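Local coordinates for haemagglutinin I (Physarum polycephalum, PDB 3A5P), which is a lectin that agglutinates red blood cells, probably by binding sugars through a minimal carbohydrate recognition domain of the legume lectin fold, at residues V50-Y55 with T90-A95. Numbering follows the deposited sequence. Where two conformers were deposited one is given.
Sequences VHQSWY and TGFGDA
Q52 reaches across from 50-55 and meets F92 and G93 of 90-95; it makes every contact from its own segment. Its CB points toward the other loop. CG lies beside the backbone N (chi1 -65°), and a bend at chi2 (75°) turns the amide over the start of the F92 side chain. Q52 NE2 comes 3.8 Å from F92 CB. Q52 CG packs on F92 CB at 3.9 Å. The amide and ring planes stand 65° apart, so the two flat groups do not stack. Q52 NE2 also lies 4.0 Å from G93 N, without a hydrogen bond. No hydrogen bond crosses between the segments, and the touch is a small van der Waals one at the surface. K48 NZ hydrogen-bonds to the carbonyl oxygens of V50 and Q52.

After Q52 the chain enters strand 54-60. This strand belongs to the five-stranded antiparallel sheet, while 90-95 joins strands 85-89 and 96-99 of the other sheet. The contact joins the loop leading into one sheet to a loop of the other, at one end of what is probably a legume-lectin-like beta sandwich.

S53 OG hydrogen-bonds to E71 OE1, and S53 CB sits 3.6 Å above the plane of the W54 ring. Across the contact, an ST turn shapes the F92 loop: F92 N donates to T90 OG1 over 3.3 Å. T90 OG1 also lies in plane at the F92 ring edge and bonds to G69 O. The F92 ring itself leads away from Q52 and touches Y70 and E71. G93 follows with a positive phi, which favours glycine.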
ATOM      1  N   VAL A  50     -17.624  -9.813  12.421  1.00 27.47           N
ATOM      2  CA  VAL A  50     -18.864  -9.845  11.629  1.00 27.21           C
ATOM      3  C   VAL A  50     -19.658 -11.139  11.851  1.00 27.36           C
ATOM      4  O   VAL A  50     -19.083 -12.164  12.248  1.00 27.00           O
ATOM      5  CB  VAL A  50     -18.586  -9.638  10.114  1.00 27.11           C
ATOM      6  CG1 VAL A  50     -18.006  -8.248   9.861  1.00 27.21           C
ATOM      7  CG2 VAL A  50     -17.644 -10.714   9.586  1.00 26.94           C
ATOM      8  N   HIS A  51     -20.966 -11.085  11.570  1.00 27.40           N
ATOM      9  CA  HIS A  51     -21.835 -12.247  11.778  0.50 27.69           C
ATOM     10  C   HIS A  51     -21.764 -13.297  10.664  1.00 27.49           C
ATOM     11  O   HIS A  51     -22.065 -14.475  10.893  1.00 27.53           O
ATOM     12  CB  HIS A  51     -23.286 -11.809  12.057  0.50 27.86           C
ATOM     13  CG  HIS A  51     -23.469 -11.142  13.389  0.50 28.69           C
ATOM     14  ND1 HIS A  51     -24.544 -10.327  13.674  0.50 29.76           N
ATOM     15  CD2 HIS A  51     -22.709 -11.165  14.511  0.50 30.38           C
ATOM     16  CE1 HIS A  51     -24.436  -9.872  14.909  0.50 29.23           C
ATOM     17  NE2 HIS A  51     -23.331 -10.365  15.439  0.50 30.00           N
ATOM     18  N   GLN A  52     -21.338 -12.890   9.465  1.00 27.04           N
ATOM     19  CA  GLN A  52     -21.217 -13.819   8.338  1.00 26.48           C
ATOM     20  C   GLN A  52     -20.141 -14.877   8.579  1.00 26.26           C
ATOM     21  O   GLN A  52     -19.302 -14.707   9.465  1.00 26.31           O
ATOM     22  CB  GLN A  52     -20.952 -13.070   7.025  1.00 26.61           C
ATOM     23  CG  GLN A  52     -22.102 -12.151   6.573  1.00 27.42           C
ATOM     24  CD  GLN A  52     -22.206 -10.855   7.376  1.00 27.96           C
ATOM     25  OE1 GLN A  52     -21.254 -10.438   8.050  1.00 26.60           O
ATOM     26  NE2 GLN A  52     -23.362 -10.193   7.283  1.00 27.94           N
ATOM     27  N   SER A  53     -20.186 -15.963   7.799  1.00 26.38           N
ATOM     28  CA  SER A  53     -19.210 -17.066   7.898  1.00 26.33           C
ATOM     29  C   SER A  53     -17.769 -16.586   7.725  1.00 26.27           C
ATOM     30  O   SER A  53     -16.869 -17.025   8.453  1.00 25.15           O
ATOM     31  CB  SER A  53     -19.475 -18.140   6.839  1.00 27.04           C
ATOM     32  OG  SER A  53     -20.812 -18.624   6.877  1.00 28.33           O
ATOM     33  N   TRP A  54     -17.568 -15.679   6.754  1.00 25.38           N
ATOM     34  CA  TRP A  54     -16.227 -15.246   6.337  1.00 25.25           C
ATOM     35  C   TRP A  54     -16.089 -13.737   6.404  1.00 23.76           C
ATOM     36  O   TRP A  54     -17.083 -13.022   6.368  1.00 22.49           O
ATOM     37  CB  TRP A  54     -15.927 -15.703   4.903  1.00 26.89           C
ATOM     38  CG  TRP A  54     -16.427 -17.060   4.599  1.00 29.82           C
ATOM     39  CD1 TRP A  54     -17.335 -17.407   3.648  1.00 31.87           C
ATOM     40  CD2 TRP A  54     -16.070 -18.267   5.280  1.00 31.84           C
ATOM     41  NE1 TRP A  54     -17.554 -18.766   3.674  1.00 32.83           N
ATOM     42  CE2 TRP A  54     -16.796 -19.315   4.675  1.00 32.18           C
ATOM     43  CE3 TRP A  54     -15.199 -18.564   6.337  1.00 31.69           C
ATOM     44  CZ2 TRP A  54     -16.676 -20.640   5.089  1.00 31.66           C
ATOM     45  CZ3 TRP A  54     -15.085 -19.878   6.753  1.00 32.35           C
ATOM     46  CH2 TRP A  54     -15.820 -20.901   6.128  1.00 31.86           C
ATOM     47  N   TYR A  55     -14.845 -13.261   6.466  1.00 22.13           N
ATOM     48  CA  TYR A  55     -14.603 -11.845   6.679  1.00 21.21           C
ATOM     49  C   TYR A  55     -13.403 -11.321   5.881  1.00 20.57           C
ATOM     50  O   TYR A  55     -12.532 -12.086   5.442  1.00 20.58           O
ATOM     51  CB  TYR A  55     -14.439 -11.533   8.178  1.00 21.46           C
ATOM     52  CG  TYR A  55     -13.127 -12.028   8.752  1.00 22.07           C
ATOM     53  CD1 TYR A  55     -11.990 -11.218   8.733  1.00 23.07           C
ATOM     54  CD2 TYR A  55     -13.012 -13.329   9.271  1.00 24.20           C
ATOM     55  CE1 TYR A  55     -10.764 -11.677   9.222  1.00 24.49           C
ATOM     56  CE2 TYR A  55     -11.788 -13.796   9.786  1.00 24.40           C
ATOM     57  CZ  TYR A  55     -10.673 -12.967   9.748  1.00 25.02           C
ATOM     58  OH  TYR A  55      -9.457 -13.387  10.244  1.00 25.93           O
ATOM     59  N   THR A  90     -19.742  -5.738   0.314  1.00 19.21           N
ATOM     60  CA  THR A  90     -19.672  -7.131  -0.154  1.00 19.49           C
ATOM     61  C   THR A  90     -21.058  -7.662  -0.557  1.00 19.43           C
ATOM     62  O   THR A  90     -21.185  -8.783  -1.065  1.00 18.97           O
ATOM     63  CB  THR A  90     -19.150  -8.068   0.954  1.00 19.59           C
ATOM     64  OG1 THR A  90     -19.947  -7.860   2.129  1.00 19.86           O
ATOM     65  CG2 THR A  90     -17.684  -7.764   1.289  1.00 19.27           C
ATOM     66  N   GLY A  91     -22.098  -6.874  -0.302  1.00 19.90           N
ATOM     67  CA  GLY A  91     -23.467  -7.376  -0.475  1.00 20.92           C
ATOM     68  C   GLY A  91     -24.012  -8.055   0.770  1.00 21.95           C
ATOM     69  O   GLY A  91     -25.147  -8.542   0.767  1.00 22.13           O
ATOM     70  N   PHE A  92     -23.205  -8.103   1.830  1.00 22.03           N
ATOM     71  CA  PHE A  92     -23.648  -8.621   3.131  1.00 23.08           C
ATOM     72  C   PHE A  92     -23.460  -7.557   4.185  1.00 24.06           C
ATOM     73  O   PHE A  92     -22.376  -7.010   4.336  1.00 24.16           O
ATOM     74  CB  PHE A  92     -22.891  -9.900   3.503  1.00 21.92           C
ATOM     75  CG  PHE A  92     -23.058 -10.992   2.498  1.00 22.92           C
ATOM     76  CD1 PHE A  92     -24.015 -11.993   2.681  1.00 23.06           C
ATOM     77  CD2 PHE A  92     -22.275 -11.012   1.342  1.00 21.25           C
ATOM     78  CE1 PHE A  92     -24.180 -12.993   1.720  1.00 22.14           C
ATOM     79  CE2 PHE A  92     -22.416 -12.004   0.395  1.00 22.15           C
ATOM     80  CZ  PHE A  92     -23.375 -13.001   0.575  1.00 23.92           C
ATOM     81  N   GLY A  93     -24.533  -7.250   4.900  1.00 24.63           N
ATOM     82  CA  GLY A  93     -24.517  -6.155   5.843  1.00 26.24           C
ATOM     83  C   GLY A  93     -24.498  -4.855   5.055  1.00 26.59           C
ATOM     84  O   GLY A  93     -24.674  -4.850   3.844  1.00 27.64           O
ATOM     85  N   ASP A  94     -24.267  -3.753   5.733  1.00 27.20           N
ATOM     86  CA  ASP A  94     -24.289  -2.457   5.050  1.00 27.57           C
ATOM     87  C   ASP A  94     -22.932  -2.107   4.446  1.00 26.09           C
ATOM     88  O   ASP A  94     -21.898  -2.544   4.937  1.00 24.86           O
ATOM     89  CB  ASP A  94     -24.757  -1.369   6.000  1.00 28.77           C
ATOM     90  CG  ASP A  94     -26.196  -1.579   6.437  1.00 32.57           C
ATOM     91  OD1 ASP A  94     -27.056  -1.839   5.554  1.00 36.49           O
ATOM     92  OD2 ASP A  94     -26.446  -1.508   7.661  1.00 38.18           O
ATOM     93  N   ALA A  95     -22.964  -1.334   3.361  1.00 25.16           N
ATOM     94  CA  ALA A  95     -21.749  -0.740   2.813  1.00 24.45           C
ATOM     95  C   ALA A  95     -21.154   0.174   3.871  1.00 23.58           C
ATOM     96  O   ALA A  95     -21.880   0.717   4.721  1.00 23.99           O
ATOM     97  CB  ALA A  95     -22.054   0.046   1.511  1.00 24.22           C
TER